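Local atomic coordinates of alcohol dehydrogenase, zinc-containing (PDB entry 1VJ0), a protein that probably works as a zinc-containing oxidoreductase of the alcohol dehydrogenase family, holding two zinc ions in each chain. Residues A18-L23 with K33-S38; V47-A52 with R146-S151; P72-H77 with R137-Y142; S38-G43 with H152-P157. One frame throughout, in Å; residues are numbered along the deposited sequence.

Contact 1 of 4, residues A18-L23 with K33-S38; sequences AHAMVL and KEFEIS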
loop_
_atom_site.group_PDB
_atom_site.type_symbol
_atom_site.label_atom_id
_atom_site.label_comp_id
_atom_site.label_asym_id
_atom_site.label_seq_id
_atom_site.Cartn_x
_atom_site.Cartn_y
_atom_site.Cartn_z
ATOM N N ALA A 18 5.577 -45.561 17.531
ATOM C CA ALA A 18 5.705 -44.181 17.965
ATOM C C ALA A 18 5.239 -44.059 19.427
ATOM O O ALA A 18 4.609 -44.980 19.976
ATOM C CB ALA A 18 4.888 -43.289 17.064
ATOM N N HIS A 19 5.567 -42.930 20.038
ATOM C CA HIS A 19 5.123 -42.617 21.382
ATOM C C HIS A 19 4.902 -41.120 21.531
ATOM O O HIS A 19 5.439 -40.308 20.750
ATOM C CB HIS A 19 6.101 -43.124 22.422
ATOM C CG HIS A 19 7.447 -42.468 22.372
ATOM N ND1 HIS A 19 8.464 -42.935 21.580
ATOM C CD2 HIS A 19 7.942 -41.384 23.018
ATOM C CE1 HIS A 19 9.544 -42.189 21.752
ATOM N NE2 HIS A 19 9.249 -41.217 22.601
ATOM N N ALA A 20 4.087 -40.757 22.524
ATOM C CA ALA A 20 3.770 -39.367 22.757
ATOM C C ALA A 20 3.327 -39.138 24.193
ATOM O O ALA A 20 3.062 -40.074 24.954
ATOM C CB ALA A 20 2.683 -38.926 21.737
ATOM N N MET A 21 3.286 -37.871 24.553
ATOM C CA MET A 21 2.814 -37.421 25.840
ATOM C C MET A 21 1.456 -36.782 25.622
ATOM O O MET A 21 1.351 -35.754 24.978
ATOM C CB MET A 21 3.797 -36.428 26.449
ATOM C CG MET A 21 5.137 -37.066 26.755
ATOM S SD MET A 21 5.109 -38.409 27.966
ATOM C CE MET A 21 4.819 -37.475 29.456
ATOM N N VAL A 22 0.441 -37.457 26.155
ATOM C CA VAL A 22 -0.955 -37.169 25.901
ATOM C C VAL A 22 -1.568 -36.413 27.094
ATOM O O VAL A 22 -1.398 -36.810 28.222
ATOM C CB VAL A 22 -1.688 -38.482 25.630
ATOM C CG1 VAL A 22 -3.195 -38.269 25.372
ATOM C CG2 VAL A 22 -0.989 -39.202 24.444
ATOM N N LEU A 23 -2.296 -35.348 26.789
ATOM C CA LEU A 23 -3.192 -34.694 27.726
ATOM C C LEU A 23 -4.535 -35.408 27.665
ATOM O O LEU A 23 -5.210 -35.371 26.624
ATOM C CB LEU A 23 -3.406 -33.244 27.301
ATOM C CG LEU A 23 -4.282 -32.363 28.218
ATOM C CD1 LEU A 23 -3.616 -32.171 29.600
ATOM C CD2 LEU A 23 -4.459 -31.069 27.571
ATOM N N LYS A 33 2.247 -42.573 26.110
ATOM C CA LYS A 33 1.501 -43.617 25.442
ATOM C C LYS A 33 2.209 -44.035 24.149
ATOM O O LYS A 33 2.880 -43.219 23.514
ATOM C CB LYS A 33 0.084 -43.141 25.143
ATOM C CG LYS A 33 -0.734 -44.249 24.464
ATOM C CD LYS A 33 -2.213 -43.875 24.301
ATOM C CE LYS A 33 -3.087 -45.142 24.371
ATOM N NZ LYS A 33 -4.520 -44.835 24.181
ATOM N N GLU A 34 2.027 -45.288 23.753
ATOM C CA GLU A 34 2.639 -45.815 22.536
ATOM C C GLU A 34 1.575 -46.033 21.497
ATOM O O GLU A 34 0.418 -46.276 21.843
ATOM C CB GLU A 34 3.383 -47.100 22.852
ATOM C CG GLU A 34 4.571 -46.823 23.739
ATOM C CD GLU A 34 5.283 -48.088 24.171
ATOM O OE1 GLU A 34 4.744 -49.201 23.947
ATOM O OE2 GLU A 34 6.371 -47.966 24.748
ATOM N N PHE A 35 1.967 -45.909 20.221
ATOM C CA PHE A 35 1.043 -46.028 19.070
ATOM C C PHE A 35 1.727 -46.846 17.973
ATOM O O PHE A 35 2.927 -46.833 17.875
ATOM C CB PHE A 35 0.704 -44.674 18.490
ATOM C CG PHE A 35 0.092 -43.726 19.471
ATOM C CD1 PHE A 35 0.893 -42.937 20.292
ATOM C CD2 PHE A 35 -1.275 -43.608 19.569
ATOM C CE1 PHE A 35 0.300 -42.060 21.222
ATOM C CE2 PHE A 35 -1.879 -42.711 20.477
ATOM C CZ PHE A 35 -1.097 -41.961 21.307
ATOM N N GLU A 36 0.977 -47.568 17.148
ATOM C CA GLU A 36 1.607 -48.275 16.029
ATOM C C GLU A 36 1.014 -47.639 14.783
ATOM O O GLU A 36 -0.210 -47.546 14.631
ATOM C CB GLU A 36 1.370 -49.807 16.073
ATOM C CG GLU A 36 1.735 -50.489 14.740
ATOM C CD GLU A 36 1.658 -52.007 14.726
ATOM O OE1 GLU A 36 1.117 -52.593 15.688
ATOM O OE2 GLU A 36 2.143 -52.625 13.735
ATOM N N ILE A 37 1.869 -47.141 13.906
ATOM C CA ILE A 37 1.383 -46.404 12.745
ATOM C C ILE A 37 1.635 -47.294 11.528
ATOM O O ILE A 37 2.769 -47.717 11.308
ATOM C CB ILE A 37 2.057 -45.031 12.566
ATOM C CG1 ILE A 37 1.963 -44.120 13.815
ATOM C CG2 ILE A 37 1.447 -44.355 11.385
ATOM C CD1 ILE A 37 0.533 -43.926 14.391
ATOM N N SER A 38 0.557 -47.637 10.805
ATOM C CA SER A 38 0.649 -48.427 9.572
ATOM C C SER A 38 0.251 -47.484 8.443
ATOM O O SER A 38 1.051 -46.638 8.029
ATOM C CB SER A 38 -0.228 -49.657 9.668
ATOM O OG SER A 38 -0.179 -50.393 8.456
#
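The N-terminal beta hairpin, made by strands 16-22 and 31-37, pairs Ala18, His19 and Ala20 with Phe35, Glu34 and Lys33. Four antiparallel backbone hydrogen bonds hold the ladder. Ala18 N gives to Phe35 O at 3.0 Å and Phe35 N gives back to Ala18 O at 2.8 Å, while Ala20 and Lys33 exchange a second pair. His19 and Glu34 form the non-hydrogen-bonded pair between them, and there His19 CA comes to 3.2 Å from Lys33 O in a CA-H...O contact.

With CG beside the backbone N (chi1 -58°), the Phe35 ring points back along its own strand and lies beside Ala20 and Val22 of the partner. Val22 CG2 meets the ring at its edge, 4.2 Å from CZ. Ala20 CB approaches obliquely, 4.0 Å from CE1. The same Val22 methyl touches Lys33 CB at 4.1 Å, before the lysine chain leads off. On the face of His19 and Glu34 the meeting is slight, and Glu34 OE2 is bound by Tyr32 OH.

Backbone bonds therefore set the register, and apolar packing adds to them on the face of Ala18, Ala20 and Phe35. Ala18 CB also meets Ile37 CG1 at 4.4 Å; from following loops, Ile74 packs on Ala20 and Leu145 on Ile37.

Contact 2 of 4, residues V47-A52 with R146-S151; sequences VEILSA and RGCYSS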
loop_
_atom_site.group_PDB
_atom_site.type_symbol
_atom_site.label_atom_id
_atom_site.label_comp_id
_atom_site.label_asym_id
_atom_site.label_seq_id
_atom_site.Cartn_x
_atom_site.Cartn_y
_atom_site.Cartn_z
ATOM N N VAL A 47 6.269 -37.860 9.707
ATOM C CA VAL A 47 7.435 -37.078 10.096
ATOM C C VAL A 47 7.939 -37.532 11.456
ATOM O O VAL A 47 7.155 -37.672 12.399
ATOM C CB VAL A 47 7.108 -35.553 10.102
ATOM C CG1 VAL A 47 8.318 -34.697 10.540
ATOM C CG2 VAL A 47 6.620 -35.132 8.716
ATOM N N GLU A 48 9.234 -37.784 11.528
ATOM C CA GLU A 48 9.943 -37.986 12.783
ATOM C C GLU A 48 10.238 -36.629 13.406
ATOM O O GLU A 48 10.915 -35.780 12.794
ATOM C CB GLU A 48 11.260 -38.736 12.506
ATOM C CG GLU A 48 12.087 -38.965 13.773
ATOM C CD GLU A 48 13.537 -39.317 13.517
ATOM O OE1 GLU A 48 13.965 -39.424 12.331
ATOM O OE2 GLU A 48 14.246 -39.439 14.545
ATOM N N ILE A 49 9.703 -36.375 14.588
ATOM C CA ILE A 49 9.976 -35.103 15.291
ATOM C C ILE A 49 11.420 -35.077 15.781
ATOM O O ILE A 49 11.851 -36.016 16.433
ATOM C CB ILE A 49 8.990 -34.873 16.465
ATOM C CG1 ILE A 49 7.537 -34.689 15.974
ATOM C CG2 ILE A 49 9.410 -33.713 17.357
ATOM C CD1 ILE A 49 7.289 -33.365 15.242
ATOM N N LEU A 50 12.151 -34.000 15.453
ATOM C CA LEU A 50 13.481 -33.768 15.993
ATOM C C LEU A 50 13.529 -32.643 17.021
ATOM O O LEU A 50 14.345 -32.694 17.939
ATOM C CB LEU A 50 14.523 -33.555 14.876
ATOM C CG LEU A 50 14.645 -34.654 13.839
ATOM C CD1 LEU A 50 15.341 -34.182 12.552
ATOM C CD2 LEU A 50 15.325 -35.859 14.480
ATOM N N SER A 51 12.693 -31.641 16.869
ATOM C CA SER A 51 12.564 -30.545 17.835
ATOM C C SER A 51 11.100 -30.197 18.016
ATOM O O SER A 51 10.386 -30.039 17.015
ATOM C CB SER A 51 13.245 -29.276 17.300
ATOM O OG SER A 51 14.556 -29.491 16.860
ATOM N N ALA A 52 10.658 -30.056 19.278
ATOM C CA ALA A 52 9.338 -29.571 19.617
ATOM C C ALA A 52 9.410 -28.438 20.608
ATOM O O ALA A 52 9.859 -28.624 21.758
ATOM C CB ALA A 52 8.467 -30.684 20.190
ATOM N N ARG A 146 -1.170 -35.872 16.018
ATOM C CA ARG A 146 -1.544 -34.586 15.436
ATOM C C ARG A 146 -0.969 -33.420 16.253
ATOM O O ARG A 146 -1.468 -32.297 16.183
ATOM C CB ARG A 146 -3.054 -34.448 15.281
ATOM C CG ARG A 146 -3.692 -35.443 14.336
ATOM C CD ARG A 146 -3.083 -35.510 12.965
ATOM N NE ARG A 146 -3.977 -36.263 12.064
ATOM C CZ ARG A 146 -3.838 -36.313 10.751
ATOM N NH1 ARG A 146 -2.831 -35.685 10.162
ATOM N NH2 ARG A 146 -4.690 -37.016 10.031
ATOM N N GLY A 147 0.112 -33.705 16.975
ATOM C CA GLY A 147 0.826 -32.721 17.763
ATOM C C GLY A 147 2.304 -33.086 17.858
ATOM O O GLY A 147 2.671 -34.202 17.524
ATOM N N CYS A 148 3.135 -32.132 18.291
ATOM C CA CYS A 148 4.574 -32.309 18.252
ATOM C C CYS A 148 5.201 -32.928 19.506
ATOM O O CYS A 148 6.379 -33.272 19.470
ATOM C CB CYS A 148 5.240 -30.959 17.977
ATOM S SG CYS A 148 4.791 -30.322 16.348
ATOM N N TYR A 149 4.434 -33.053 20.612
ATOM C CA TYR A 149 4.930 -33.736 21.814
ATOM C C TYR A 149 4.831 -35.252 21.581
ATOM O O TYR A 149 4.111 -35.995 22.299
ATOM C CB TYR A 149 4.120 -33.396 23.053
ATOM C CG TYR A 149 4.177 -31.989 23.644
ATOM C CD1 TYR A 149 4.655 -30.893 22.941
ATOM C CD2 TYR A 149 3.716 -31.782 24.953
ATOM C CE1 TYR A 149 4.625 -29.607 23.508
ATOM C CE2 TYR A 149 3.676 -30.543 25.509
ATOM C CZ TYR A 149 4.152 -29.454 24.790
ATOM O OH TYR A 149 4.093 -28.216 25.363
ATOM N N SER A 150 5.642 -35.706 20.634
ATOM C CA SER A 150 5.534 -37.015 20.077
ATOM C C SER A 150 6.837 -37.321 19.334
ATOM O O SER A 150 7.606 -36.421 18.920
ATOM C CB SER A 150 4.337 -37.024 19.094
ATOM O OG SER A 150 4.145 -38.277 18.493
ATOM N N SER A 151 7.075 -38.598 19.146
ATOM C CA SER A 151 8.208 -39.099 18.375
ATOM C C SER A 151 7.980 -38.778 16.907
ATOM O O SER A 151 8.954 -38.528 16.176
ATOM C CB SER A 151 8.356 -40.620 18.584
ATOM O OG SER A 151 7.172 -41.324 18.183
#
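Ile49 carries much of the meeting between strand 45-54 and the loop 146-151, and each of its side-chain carbons has a partner there. CB lies 3.2 Å from Ser150 O, and the two branches spread over the loop backbone from that point. CG1, beside the backbone N (chi1 -65°), is 3.4 Å from the same Ser150 O. CG2, anti to the backbone N, lies near both Ser150 O and Cys148 O, 3.7 Å from the latter. At the tip, CD1 reaches Cys148 SG at 4.1 Å, an apolar end to a path that began against carbonyls.

A backbone bond accompanies the packing. Ile49 N donates to Ser151 O at 2.8 Å, the single hydrogen bond between the two segments, with an N-H...O angle of 147° and the donor 37° out of the carbonyl plane. Further along, Ala52 CB sits 3.4 Å from Cys148 O and 3.9 Å from Cys148 CB, so Cys148 packs against both Ile49 and Ala52. Between the Cys148 and Ser150 carbonyls the loop turns at Tyr149, the centre of an inverse gamma turn with a weak bond from Ser150 N to Cys148 O.

The Cys148 side chain is about 6 Å from those of His77 and Glu78, two ligands of a bound zinc ion. Around the contact, Ile49 packs on Ile153 of strand 152-155 and Trp106 of strand 103-106. Between Ile49 and Ala52, Leu50 and Ser51 form a classic beta bulge opposite Ala80, and both lean on Leu170 of helix 170-188.

Contact 3 of 4, residues P72-H77 with R137-Y142; sequences PIILGH and RGCSEY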
loop_
_atom_site.group_PDB
_atom_site.type_symbol
_atom_site.label_atom_id
_atom_site.label_comp_id
_atom_site.label_asym_id
_atom_site.label_seq_id
_atom_site.Cartn_x
_atom_site.Cartn_y
_atom_site.Cartn_z
ATOM N N PRO A 72 -8.931 -36.499 24.277
ATOM C CA PRO A 72 -7.501 -36.262 24.564
ATOM C C PRO A 72 -6.824 -35.610 23.402
ATOM O O PRO A 72 -7.390 -35.600 22.309
ATOM C CB PRO A 72 -6.955 -37.684 24.746
ATOM C CG PRO A 72 -7.804 -38.507 23.847
ATOM C CD PRO A 72 -9.180 -37.934 24.086
ATOM N N ILE A 73 -5.614 -35.091 23.639
ATOM C CA ILE A 73 -4.846 -34.393 22.613
ATOM C C ILE A 73 -3.364 -34.571 22.896
ATOM O O ILE A 73 -2.959 -34.583 24.067
ATOM C CB ILE A 73 -5.222 -32.871 22.555
ATOM C CG1 ILE A 73 -4.464 -32.148 21.456
ATOM C CG2 ILE A 73 -4.971 -32.152 23.907
ATOM C CD1 ILE A 73 -4.931 -30.747 21.209
ATOM N N ILE A 74 -2.590 -34.675 21.816
ATOM C CA ILE A 74 -1.152 -34.471 21.850
ATOM C C ILE A 74 -0.817 -32.986 21.546
ATOM O O ILE A 74 -0.966 -32.489 20.425
ATOM C CB ILE A 74 -0.423 -35.439 20.899
ATOM C CG1 ILE A 74 -0.691 -36.911 21.271
ATOM C CG2 ILE A 74 1.059 -35.138 20.912
ATOM C CD1 ILE A 74 -0.454 -37.920 20.143
ATOM N N LEU A 75 -0.329 -32.289 22.570
ATOM C CA LEU A 75 -0.003 -30.890 22.438
ATOM C C LEU A 75 1.254 -30.755 21.611
ATOM O O LEU A 75 1.883 -31.776 21.237
ATOM C CB LEU A 75 0.178 -30.233 23.805
ATOM C CG LEU A 75 -1.043 -30.173 24.709
ATOM C CD1 LEU A 75 -0.606 -29.805 26.108
ATOM C CD2 LEU A 75 -2.052 -29.202 24.189
ATOM N N GLY A 76 1.614 -29.491 21.350
ATOM C CA GLY A 76 2.856 -29.150 20.665
ATOM C C GLY A 76 2.535 -28.699 19.259
ATOM O O GLY A 76 2.212 -29.522 18.419
ATOM N N HIS A 77 2.615 -27.400 19.009
ATOM C CA HIS A 77 2.325 -26.839 17.682
ATOM C C HIS A 77 3.560 -26.197 17.023
ATOM O O HIS A 77 3.455 -25.509 15.991
ATOM C CB HIS A 77 1.170 -25.845 17.805
ATOM C CG HIS A 77 1.409 -24.754 18.797
ATOM N ND1 HIS A 77 1.027 -24.850 20.120
ATOM C CD2 HIS A 77 1.978 -23.528 18.652
ATOM C CE1 HIS A 77 1.377 -23.741 20.757
ATOM N NE2 HIS A 77 1.959 -22.925 19.888
ATOM N N ARG A 137 -6.737 -30.211 17.264
ATOM C CA ARG A 137 -6.685 -31.506 16.622
ATOM C C ARG A 137 -6.355 -32.558 17.668
ATOM O O ARG A 137 -5.204 -32.694 18.062
ATOM C CB ARG A 137 -5.594 -31.478 15.565
ATOM C CG ARG A 137 -5.853 -30.476 14.488
ATOM C CD ARG A 137 -4.966 -30.646 13.295
ATOM N NE ARG A 137 -5.458 -31.790 12.565
ATOM C CZ ARG A 137 -5.139 -32.078 11.337
ATOM N NH1 ARG A 137 -4.380 -31.249 10.656
ATOM N NH2 ARG A 137 -5.658 -33.159 10.765
ATOM N N GLY A 138 -7.395 -33.272 18.112
ATOM C CA GLY A 138 -7.302 -34.317 19.141
ATOM C C GLY A 138 -6.578 -35.563 18.656
ATOM O O GLY A 138 -6.274 -35.720 17.455
ATOM N N CYS A 139 -6.233 -36.440 19.582
ATOM C CA CYS A 139 -5.451 -37.587 19.203
ATOM C C CYS A 139 -6.217 -38.905 19.273
ATOM O O CYS A 139 -5.641 -39.966 19.101
ATOM C CB CYS A 139 -4.197 -37.638 20.057
ATOM S SG CYS A 139 -4.523 -37.994 21.793
ATOM N N SER A 140 -7.526 -38.878 19.477
ATOM C CA SER A 140 -8.186 -40.151 19.713
ATOM C C SER A 140 -8.489 -40.938 18.403
ATOM O O SER A 140 -8.503 -42.153 18.423
ATOM C CB SER A 140 -9.434 -39.975 20.599
ATOM O OG SER A 140 -10.364 -39.225 19.898
ATOM N N GLU A 141 -8.725 -40.262 17.289
ATOM C CA GLU A 141 -8.969 -40.962 16.006
ATOM C C GLU A 141 -7.637 -41.271 15.323
ATOM O O GLU A 141 -6.791 -40.384 15.209
ATOM C CB GLU A 141 -9.841 -40.137 15.039
ATOM C CG GLU A 141 -9.666 -38.615 15.079
ATOM C CD GLU A 141 -10.191 -37.937 16.370
ATOM O OE1 GLU A 141 -11.345 -38.222 16.763
ATOM O OE2 GLU A 141 -9.448 -37.123 16.992
ATOM N N TYR A 142 -7.476 -42.507 14.857
ATOM C CA TYR A 142 -6.289 -42.929 14.105
ATOM C C TYR A 142 -6.142 -41.970 12.925
ATOM O O TYR A 142 -7.158 -41.627 12.363
ATOM C CB TYR A 142 -6.487 -44.382 13.610
ATOM C CG TYR A 142 -5.278 -44.923 12.867
ATOM C CD1 TYR A 142 -5.157 -44.735 11.478
ATOM C CD2 TYR A 142 -4.233 -45.517 13.546
ATOM C CE1 TYR A 142 -4.058 -45.190 10.788
ATOM C CE2 TYR A 142 -3.120 -45.971 12.873
ATOM C CZ TYR A 142 -3.041 -45.819 11.487
ATOM O OH TYR A 142 -1.921 -46.253 10.803
HETATM O O HOH W 1 -9.284 -36.512 20.581
HETATM O O HOH W 2 -2.922 -34.125 18.936
#
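Pro72 meets the loop 137-142 through both its carbonyl and its ring. The peptide bond before it is cis. Its carbonyl oxygen receives two hydrogen bonds: one from Cys139 N at 3.1 Å, nearly straight at the hydrogen (164°) but with the donor 37° out of the carbonyl plane, and one from a water whose oxygen lies 2.7 Å from Pro72 O. That water in turn accepts from Ser140 N, so two successive amides of the loop converge on one acceptor, one directly and one through solvent. The ring of the proline lies along the loop, with CB 3.8 Å from Cys139 SG and CG close to Ser140 CB.

Ile73 follows, its CG1 3.5 Å from Arg137 O. Cys139 SG stands between its own backbone N and carbonyl carbon (chi1 68°), a torsion that brings the sulfur against the Pro72-Ile73 peptide, 3.6 Å from Ile73 N.

Ile74 N gives its hydrogen to a second water, 3.0 Å away, and that water donates to Arg137 O at 2.8 Å. On the apolar side, Ile74 CD1 packs on Cys139 CB at 3.8 Å, alongside Val22 of the N-terminal hairpin, which touches both residues. Beyond this point the chain leaves the loop and runs on to His77, which binds zinc together with Cys55, Glu78 and Cys178.

The chemistry is that of two irregular loops joined without a strand ladder: one direct bond and two water bridges join the backbones, and Cys139 packs against both Pro72 and Ile74 by carbon and sulfur contacts.

Contact 4 of 4, residues S38-G43 with H152-P157; sequences SDIPRG and HIVLDP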
loop_
_atom_site.group_PDB
_atom_site.type_symbol
_atom_site.label_atom_id
_atom_site.label_comp_id
_atom_site.label_asym_id
_atom_site.label_seq_id
_atom_site.Cartn_x
_atom_site.Cartn_y
_atom_site.Cartn_z
ATOM N N SER A 38 0.557 -47.637 10.805
ATOM C CA SER A 38 0.649 -48.427 9.572
ATOM C C SER A 38 0.251 -47.484 8.443
ATOM O O SER A 38 1.051 -46.638 8.029
ATOM C CB SER A 38 -0.228 -49.657 9.668
ATOM O OG SER A 38 -0.179 -50.393 8.456
ATOM N N ASP A 39 -0.998 -47.532 8.032
ATOM C CA ASP A 39 -1.503 -46.686 6.984
ATOM C C ASP A 39 -1.641 -45.207 7.441
ATOM O O ASP A 39 -1.827 -44.954 8.621
ATOM C CB ASP A 39 -2.848 -47.266 6.550
ATOM C CG ASP A 39 -3.157 -46.932 5.153
ATOM O OD1 ASP A 39 -2.395 -46.111 4.582
ATOM O OD2 ASP A 39 -4.116 -47.422 4.513
ATOM N N ILE A 40 -1.466 -44.241 6.533
ATOM C CA ILE A 40 -1.793 -42.837 6.803
ATOM C C ILE A 40 -2.728 -42.286 5.693
ATOM O O ILE A 40 -2.745 -42.845 4.581
ATOM C CB ILE A 40 -0.504 -41.966 6.952
ATOM C CG1 ILE A 40 0.370 -41.958 5.676
ATOM C CG2 ILE A 40 0.348 -42.476 8.111
ATOM C CD1 ILE A 40 1.695 -41.197 5.847
ATOM N N PRO A 41 -3.502 -41.239 5.971
ATOM C CA PRO A 41 -4.414 -40.713 4.957
ATOM C C PRO A 41 -3.698 -40.327 3.667
ATOM O O PRO A 41 -2.542 -39.855 3.701
ATOM C CB PRO A 41 -5.033 -39.509 5.650
ATOM C CG PRO A 41 -4.959 -39.889 7.049
ATOM C CD PRO A 41 -3.636 -40.504 7.242
ATOM N N ARG A 42 -4.382 -40.516 2.558
ATOM C CA ARG A 42 -3.838 -40.169 1.264
ATOM C C ARG A 42 -3.216 -38.778 1.248
ATOM O O ARG A 42 -3.811 -37.788 1.660
ATOM C CB ARG A 42 -4.913 -40.291 0.183
ATOM C CG ARG A 42 -4.380 -40.270 -1.230
ATOM C CD ARG A 42 -5.458 -39.985 -2.274
ATOM N NE ARG A 42 -6.318 -41.174 -2.418
ATOM C CZ ARG A 42 -7.668 -41.196 -2.404
ATOM N NH1 ARG A 42 -8.404 -40.088 -2.285
ATOM N NH2 ARG A 42 -8.281 -42.360 -2.543
ATOM N N GLY A 43 -1.986 -38.711 0.759
ATOM C CA GLY A 43 -1.306 -37.451 0.559
ATOM C C GLY A 43 -0.451 -37.036 1.773
ATOM O O GLY A 43 0.327 -36.098 1.680
ATOM N N HIS A 152 6.703 -38.764 16.517
ATOM C CA HIS A 152 6.284 -38.588 15.122
ATOM C C HIS A 152 5.040 -37.755 15.049
ATOM O O HIS A 152 4.235 -37.725 16.001
ATOM C CB HIS A 152 6.013 -39.957 14.461
ATOM C CG HIS A 152 7.232 -40.827 14.374
ATOM N ND1 HIS A 152 7.650 -41.619 15.422
ATOM C CD2 HIS A 152 8.118 -41.029 13.365
ATOM C CE1 HIS A 152 8.771 -42.242 15.079
ATOM N NE2 HIS A 152 9.087 -41.885 13.842
ATOM N N ILE A 153 4.825 -37.139 13.882
ATOM C CA ILE A 153 3.567 -36.473 13.578
ATOM C C ILE A 153 3.159 -36.850 12.150
ATOM O O ILE A 153 4.017 -37.095 11.287
ATOM C CB ILE A 153 3.706 -34.919 13.744
ATOM C CG1 ILE A 153 2.343 -34.218 13.656
ATOM C CG2 ILE A 153 4.678 -34.361 12.689
ATOM C CD1 ILE A 153 2.409 -32.770 14.097
ATOM N N VAL A 154 1.852 -36.965 11.918
ATOM C CA VAL A 154 1.327 -37.158 10.584
ATOM C C VAL A 154 0.805 -35.820 10.075
ATOM O O VAL A 154 -0.102 -35.238 10.675
ATOM C CB VAL A 154 0.171 -38.170 10.577
ATOM C CG1 VAL A 154 -0.413 -38.317 9.169
ATOM C CG2 VAL A 154 0.659 -39.530 11.130
ATOM N N LEU A 155 1.389 -35.317 8.993
ATOM C CA LEU A 155 1.002 -34.025 8.414
ATOM C C LEU A 155 0.054 -34.300 7.238
ATOM O O LEU A 155 0.317 -35.165 6.391
ATOM C CB LEU A 155 2.245 -33.251 7.922
ATOM C CG LEU A 155 3.362 -32.910 8.888
ATOM C CD1 LEU A 155 4.346 -32.053 8.144
ATOM C CD2 LEU A 155 2.864 -32.167 10.092
ATOM N N ASP A 156 -1.071 -33.605 7.205
ATOM C CA ASP A 156 -2.015 -33.687 6.088
ATOM C C ASP A 156 -1.384 -33.147 4.796
ATOM O O ASP A 156 -0.516 -32.309 4.855
ATOM C CB ASP A 156 -3.224 -32.803 6.355
ATOM C CG ASP A 156 -4.218 -33.379 7.357
ATOM O OD1 ASP A 156 -4.610 -34.562 7.275
ATOM O OD2 ASP A 156 -4.698 -32.664 8.258
ATOM N N PRO A 157 -1.896 -33.545 3.628
ATOM C CA PRO A 157 -1.359 -33.068 2.343
ATOM C C PRO A 157 -1.462 -31.574 2.194
ATOM O O PRO A 157 -0.660 -30.962 1.506
ATOM C CB PRO A 157 -2.208 -33.823 1.291
ATOM C CG PRO A 157 -3.437 -34.317 2.013
ATOM C CD PRO A 157 -2.989 -34.512 3.438
#
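Gly43 O, the polar atom nearest the other segment, lies 3.4 Å from Pro157 CB, and Arg42 O lies 3.5 Å from Pro157 CG. One edge of the proline ring thus spans two successive carbonyls. No hydrogen bond crosses between the segments, and the meeting is one of carbon with carbonyl and carbon with carbon. Gly43 has a positive phi (92°), a backbone angle suited to glycine, and its lack of a side chain lets the Pro157 ring come directly against its backbone, with Gly43 CA 4.7 Å from Pro157 CA.

Earlier in both segments, Val154 divides its two methyls between two partners. CG2 meets Ile40 CG2 at 4.2 Å, and CG1, anti to the backbone N (chi1 178°), meets Pro41 CD at 4.3 Å. The direction from CA of Ile40 to CA of Gly43 and that from CA of Val154 to CA of Pro157 lie 24° apart, so the two chains run side by side in nearly the same sense.

The side chain of Arg42 starts away from Pro157 and packs on Arg42 of the second subunit. Just ahead of Pro157, Asp156 holds a salt bridge with Arg137. Strand 152-155 pairs with strand 45-54, Leu155 bonding to Ile45 through the backbone, so the arrangement is a connecting loop laid against a strand of the mixed beta sheet in the GroES-like domain of the medium-chain dehydrogenase fold.

In the fold
From the N terminus, contact 1 closes first, completing the short hairpin of strands 16-22 and 31-37. Contact 4 opens at Ser38, the residue it shares with contact 1, and closes the longest loop, back to 152-157. Inside that loop lies contact 2, from 47-52 to 146-151, and inside contact 2 lies contact 3, from 72-77 to 137-142. The three are thus nested, without crossing, and contact 1 stands before them in series. Backbone bonds also join the contacts: His19 and Met21 to Ser151 and Tyr149, Leu23 to Ile73, Gly76 to Cys148. Hairpin, mixed sheet and the loop leading to His77 are in this way tied together around the GroES-like part of the chain, which carries zinc ligands.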